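Local atomic coordinates of fructose-bisphosphate aldolase (Slackia heliotrinireducens, PDB entry 4MOZ), a protein that belongs to the DeoC/LacD family of aldolases and folds as a closed barrel of eight parallel strands wrapped by helices. Residues Lys45-Asn50 with Met103-Asn108; Leu204-Val209 with Gly234-Val239. All blocks are in the same frame, centred on the assembly; numbering follows the deposited sequence.

The two contacts illustrate how one barrel is held together differently within its wall and beyond the strand ends. Contact 2 is buried and joins neighbouring strands of the sheet through regular backbone hydrogen bonds, with apolar side chains on both faces. Contact 1 is only partly buried and involves no strand pairing: a short helix and the turn after it lie against an extended loop, held by one carboxylate-to-amide bond, CA-H...O contacts and bridging waters. The centres of contact 1 and contact 2 lie about 23 Å apart, and the two contacts do not touch. Both also lie beside other subunits, contact 1 next to the second and contact 2 next to the third.

Contact 1: Lys45-Asn50 with Met103-Asn108; sequences KVEHLN and MNSKTN
Glu47 and Lys106 meet through a carboxylate and a backbone amide. The Glu47 chain turns back on itself at chi2 (-62°), which folds its carboxylate toward the loop although the CB points away from it. Lys106 N donates to Glu47 OE2 at 3.2 Å with an N-H...O angle of 161°, reaching the oxygen from above the carboxylate plane. The two side chains cross at about a right angle, and the ammonium group of Lys106 is not in direct contact with the carboxylate. A water joins them instead: it donates to Glu47 OE1 and Glu47 O and accepts from Lys106 NZ, which also donates to Thr107 O. The backbones come close as well, with Glu47 CA 3.2 Å from Lys106 O and Thr107 CA 3.4 Å from Val46 O, both CA-H...O contacts.

Asn108 packs against the end of the helix, its CB 3.2 Å from Glu47 O. Its amide reaches the edge of the His48 ring, Asn108 ND2 lying 3.8 Å from His48 CD2 near the ring plane, with the two planes 65° apart. A second water accepts from Asn108 ND2 and donates to His48 O, while His48 ND1 is hydrogen-bonded to Asp52. On the apolar side, Val46 CG1 rests 3.8 Å from Ser105 CB, and Leu49 CD2 meets Thr107 CG2 at 3.9 Å.

Thr107 OG1 has its main polar partner in Glu152 of the second subunit, whose Cys203 and Gly196 pack on Val46 and Leu49. Within the chain, the contact brings the end of helix 44-47, which follows the first barrel strand, 37-41, against the loop leaving the third, 99-102; Tyr146, just beyond strand 138-145, touches both Glu47 and Lys106.

Contact 2: Leu204-Val209 with Gly234-Val239; sequences LGADFV and GRTGLV
A right-handed beta-alpha-beta crossover, the repeating unit of a TIM barrel, brings together the parallel strands 208-210 and 237-240 at this contact. Three backbone bonds zip them: Gly237 N to Asp207 O, Val209 N to Gly237 O at 2.8 Å, and Val239 N to Val209 O at 2.7 Å, the last nearly straight at 172°. Phe208 thus pairs with Gly237 and Val209 with Leu238.

Ahead of the strands, Thr236 adds a side-chain bond. Its hydroxyl, OG1, donates to Ala206 O at 2.6 Å, tilted 29° from the carbonyl plane. Rotation about the CA-CB bond of Thr236 (chi1 -67°) sets the hydroxyl toward Ala206 and leaves the methyl, Thr236 CG2, against the other strand, where it meets Val209 CG1 at 3.8 Å; the two side chains cross at about a right angle. Val209 CG1 also touches Leu238 CB, 4.1 Å away on the same face.

On the face carrying Phe208, the ring comes close to Gly237, with Phe208 CD1 3.8 Å from Gly237 CA, and also touches Val239 CG1. Gly237 has no side chain, and the Phe208 ring packs directly against its backbone. A water donates to Asp207 O and, at a longer distance, to Arg235 O, joining the two segments just before the strands begin.

Asp207 is hydrogen-bonded to Tyr23, His167 and Val173 N and forms a salt bridge with Arg89 of the third subunit, while Arg235 pairs with Asp93 of that subunit. Strand 172-177 continues the sheet beside Phe208. Helix 191-204 packs on Val209, Thr236 and Leu238, and helix 222-232, the connection between the paired strands, also packs on Leu238.

Contact 1: Lys45-Asn50 with Met103-Asn108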
# COMPACT_ATOMS: atom_id res chain seq x y z
N LYS C 45 13.12 -15.32 20.05
CA LYS C 45 14.37 -14.61 19.73
C LYS C 45 14.10 -13.24 19.09
O LYS C 45 14.91 -12.32 19.24
CB LYS C 45 15.27 -15.43 18.80
CG LYS C 45 16.04 -16.54 19.49
CD LYS C 45 16.80 -17.39 18.48
CE LYS C 45 18.14 -16.77 18.11
NZ LYS C 45 19.05 -16.69 19.28
N VAL C 46 12.99 -13.11 18.37
CA VAL C 46 12.56 -11.81 17.88
C VAL C 46 11.72 -11.12 18.95
O VAL C 46 12.01 -9.98 19.33
CB VAL C 46 11.78 -11.87 16.54
CG1 VAL C 46 11.50 -10.47 16.03
CG2 VAL C 46 12.56 -12.65 15.49
N GLU C 47 10.69 -11.81 19.44
CA GLU C 47 9.72 -11.24 20.39
C GLU C 47 10.35 -10.55 21.61
O GLU C 47 9.99 -9.42 21.94
CB GLU C 47 8.70 -12.29 20.84
CG GLU C 47 7.84 -12.86 19.73
CD GLU C 47 6.97 -11.81 19.05
OE1 GLU C 47 6.39 -10.95 19.76
OE2 GLU C 47 6.86 -11.85 17.80
N HIS C 48 11.28 -11.23 22.27
CA HIS C 48 11.91 -10.67 23.47
C HIS C 48 13.39 -10.49 23.28
O HIS C 48 14.13 -10.31 24.25
CB HIS C 48 11.62 -11.55 24.68
CG HIS C 48 10.15 -11.74 24.96
ND1 HIS C 48 9.60 -12.95 25.14
CD2 HIS C 48 9.11 -10.82 25.05
CE1 HIS C 48 8.28 -12.82 25.35
NE2 HIS C 48 7.98 -11.51 25.30
N LEU C 49 13.82 -10.52 22.03
CA LEU C 49 15.24 -10.42 21.67
C LEU C 49 16.05 -11.53 22.33
O LEU C 49 15.69 -12.70 22.21
CB LEU C 49 15.80 -9.01 21.97
CG LEU C 49 15.25 -7.88 21.09
CD1 LEU C 49 15.84 -6.54 21.49
CD2 LEU C 49 15.48 -8.15 19.61
N ASN C 50 17.14 -11.19 23.01
CA ASN C 50 17.96 -12.20 23.67
C ASN C 50 17.59 -12.37 25.15
O ASN C 50 18.26 -13.10 25.88
CB ASN C 50 19.45 -11.89 23.50
CG ASN C 50 20.31 -13.14 23.49
OD1 ASN C 50 19.93 -14.17 22.93
ND2 ASN C 50 21.50 -13.06 24.11
N MSE C 103 4.62 -16.84 10.94
CA MSE C 103 4.61 -15.91 9.81
C MSE C 103 4.92 -14.46 10.15
O MSE C 103 5.47 -13.73 9.33
CB MSE C 103 3.25 -15.97 9.09
CG MSE C 103 2.93 -17.32 8.51
SE MSE C 103 4.21 -17.89 7.16
CE MSE C 103 3.79 -16.59 5.76
N ASN C 104 4.54 -14.02 11.35
CA ASN C 104 4.85 -12.66 11.78
C ASN C 104 5.67 -12.62 13.06
O ASN C 104 5.70 -13.59 13.81
CB ASN C 104 3.57 -11.80 11.87
CG ASN C 104 2.61 -12.24 12.97
OD1 ASN C 104 2.66 -13.37 13.47
ND2 ASN C 104 1.71 -11.34 13.33
N SER C 105 6.36 -11.51 13.27
CA SER C 105 7.14 -11.27 14.49
C SER C 105 7.41 -9.78 14.66
O SER C 105 7.44 -9.04 13.69
CB SER C 105 8.47 -12.03 14.45
OG SER C 105 8.28 -13.42 14.64
N LYS C 106 7.63 -9.37 15.91
CA LYS C 106 8.06 -8.01 16.23
C LYS C 106 8.99 -8.07 17.44
O LYS C 106 9.03 -9.10 18.12
CB LYS C 106 6.86 -7.10 16.52
CG LYS C 106 6.10 -7.44 17.79
CD LYS C 106 5.25 -6.26 18.25
CE LYS C 106 4.69 -6.48 19.65
NZ LYS C 106 5.71 -6.28 20.71
N THR C 107 9.73 -7.00 17.70
CA THR C 107 10.53 -6.92 18.93
C THR C 107 9.70 -6.26 20.04
O THR C 107 8.64 -5.69 19.78
CB THR C 107 11.86 -6.16 18.73
OG1 THR C 107 11.62 -4.74 18.67
CG2 THR C 107 12.58 -6.63 17.47
N ASN C 108 10.19 -6.36 21.27
CA ASN C 108 9.54 -5.74 22.43
C ASN C 108 10.18 -4.40 22.82
O ASN C 108 10.01 -3.94 23.95
CB ASN C 108 9.54 -6.70 23.63
CG ASN C 108 10.95 -7.07 24.10
OD1 ASN C 108 11.92 -6.95 23.36
ND2 ASN C 108 11.05 -7.53 25.34
O HOH W 1 7.38 -8.71 21.19
O HOH W 2 13.73 -8.50 26.30

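Contact 2: Leu204-Val209 with Gly234-Val239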
# COMPACT_ATOMS: atom_id res chain seq x y z
N LEU C 204 -12.03 -16.25 11.85
CA LEU C 204 -10.98 -16.20 10.82
C LEU C 204 -10.72 -17.58 10.22
O LEU C 204 -10.18 -17.69 9.12
CB LEU C 204 -9.69 -15.59 11.39
CG LEU C 204 -9.74 -14.14 11.88
CD1 LEU C 204 -8.47 -13.78 12.65
CD2 LEU C 204 -9.96 -13.15 10.74
N GLY C 205 -11.11 -18.63 10.94
CA GLY C 205 -11.04 -20.00 10.43
C GLY C 205 -9.84 -20.81 10.89
O GLY C 205 -9.49 -21.81 10.25
N ALA C 206 -9.22 -20.39 11.99
CA ALA C 206 -8.06 -21.09 12.54
C ALA C 206 -8.38 -22.52 12.98
O ALA C 206 -9.51 -22.82 13.37
CB ALA C 206 -7.46 -20.31 13.70
N ASP C 207 -7.39 -23.39 12.90
CA ASP C 207 -7.50 -24.74 13.44
C ASP C 207 -7.30 -24.75 14.95
O ASP C 207 -7.96 -25.50 15.67
CB ASP C 207 -6.48 -25.65 12.76
CG ASP C 207 -6.72 -25.76 11.28
OD1 ASP C 207 -7.82 -26.20 10.89
OD2 ASP C 207 -5.83 -25.36 10.51
N PHE C 208 -6.38 -23.90 15.41
CA PHE C 208 -6.09 -23.74 16.83
C PHE C 208 -5.90 -22.27 17.18
O PHE C 208 -5.48 -21.48 16.33
CB PHE C 208 -4.83 -24.53 17.23
CG PHE C 208 -4.98 -26.02 17.11
CD1 PHE C 208 -5.57 -26.76 18.13
CD2 PHE C 208 -4.55 -26.68 15.96
CE1 PHE C 208 -5.72 -28.13 18.01
CE2 PHE C 208 -4.69 -28.05 15.84
CZ PHE C 208 -5.28 -28.78 16.86
N VAL C 209 -6.23 -21.92 18.42
CA VAL C 209 -6.02 -20.57 18.92
C VAL C 209 -5.24 -20.63 20.24
O VAL C 209 -5.59 -21.37 21.15
CB VAL C 209 -7.35 -19.79 19.10
CG1 VAL C 209 -8.35 -20.56 19.95
CG2 VAL C 209 -7.09 -18.40 19.68
N GLY C 234 -15.47 -22.83 19.66
CA GLY C 234 -16.20 -23.86 18.91
C GLY C 234 -15.31 -24.95 18.34
O GLY C 234 -14.58 -25.61 19.08
N ARG C 235 -15.35 -25.11 17.02
CA ARG C 235 -14.54 -26.13 16.34
C ARG C 235 -13.08 -25.73 16.12
O ARG C 235 -12.34 -26.46 15.45
CB ARG C 235 -15.19 -26.56 15.03
CG ARG C 235 -16.37 -27.49 15.21
CD ARG C 235 -16.95 -27.89 13.87
NE ARG C 235 -18.11 -28.75 14.05
CZ ARG C 235 -18.81 -29.29 13.05
NH1 ARG C 235 -19.84 -30.07 13.33
NH2 ARG C 235 -18.47 -29.06 11.79
N THR C 236 -12.67 -24.59 16.66
CA THR C 236 -11.26 -24.21 16.72
C THR C 236 -10.74 -24.64 18.09
O THR C 236 -11.30 -24.26 19.12
CB THR C 236 -11.06 -22.69 16.51
OG1 THR C 236 -11.40 -22.34 15.16
CG2 THR C 236 -9.61 -22.26 16.76
N GLY C 237 -9.68 -25.45 18.09
CA GLY C 237 -9.09 -25.95 19.33
C GLY C 237 -8.31 -24.86 20.05
O GLY C 237 -7.49 -24.17 19.45
N LEU C 238 -8.58 -24.70 21.34
CA LEU C 238 -7.91 -23.68 22.13
C LEU C 238 -6.68 -24.27 22.81
O LEU C 238 -6.76 -25.34 23.44
CB LEU C 238 -8.87 -23.09 23.17
CG LEU C 238 -8.33 -22.04 24.15
CD1 LEU C 238 -9.45 -21.12 24.58
CD2 LEU C 238 -7.65 -22.69 25.35
N VAL C 239 -5.55 -23.60 22.68
CA VAL C 239 -4.37 -24.00 23.44
C VAL C 239 -3.98 -22.86 24.37
O VAL C 239 -4.17 -21.69 24.05
CB VAL C 239 -3.18 -24.46 22.55
CG1 VAL C 239 -3.65 -25.47 21.51
CG2 VAL C 239 -2.49 -23.29 21.88
O HOH W 3 -9.37 -27.81 15.12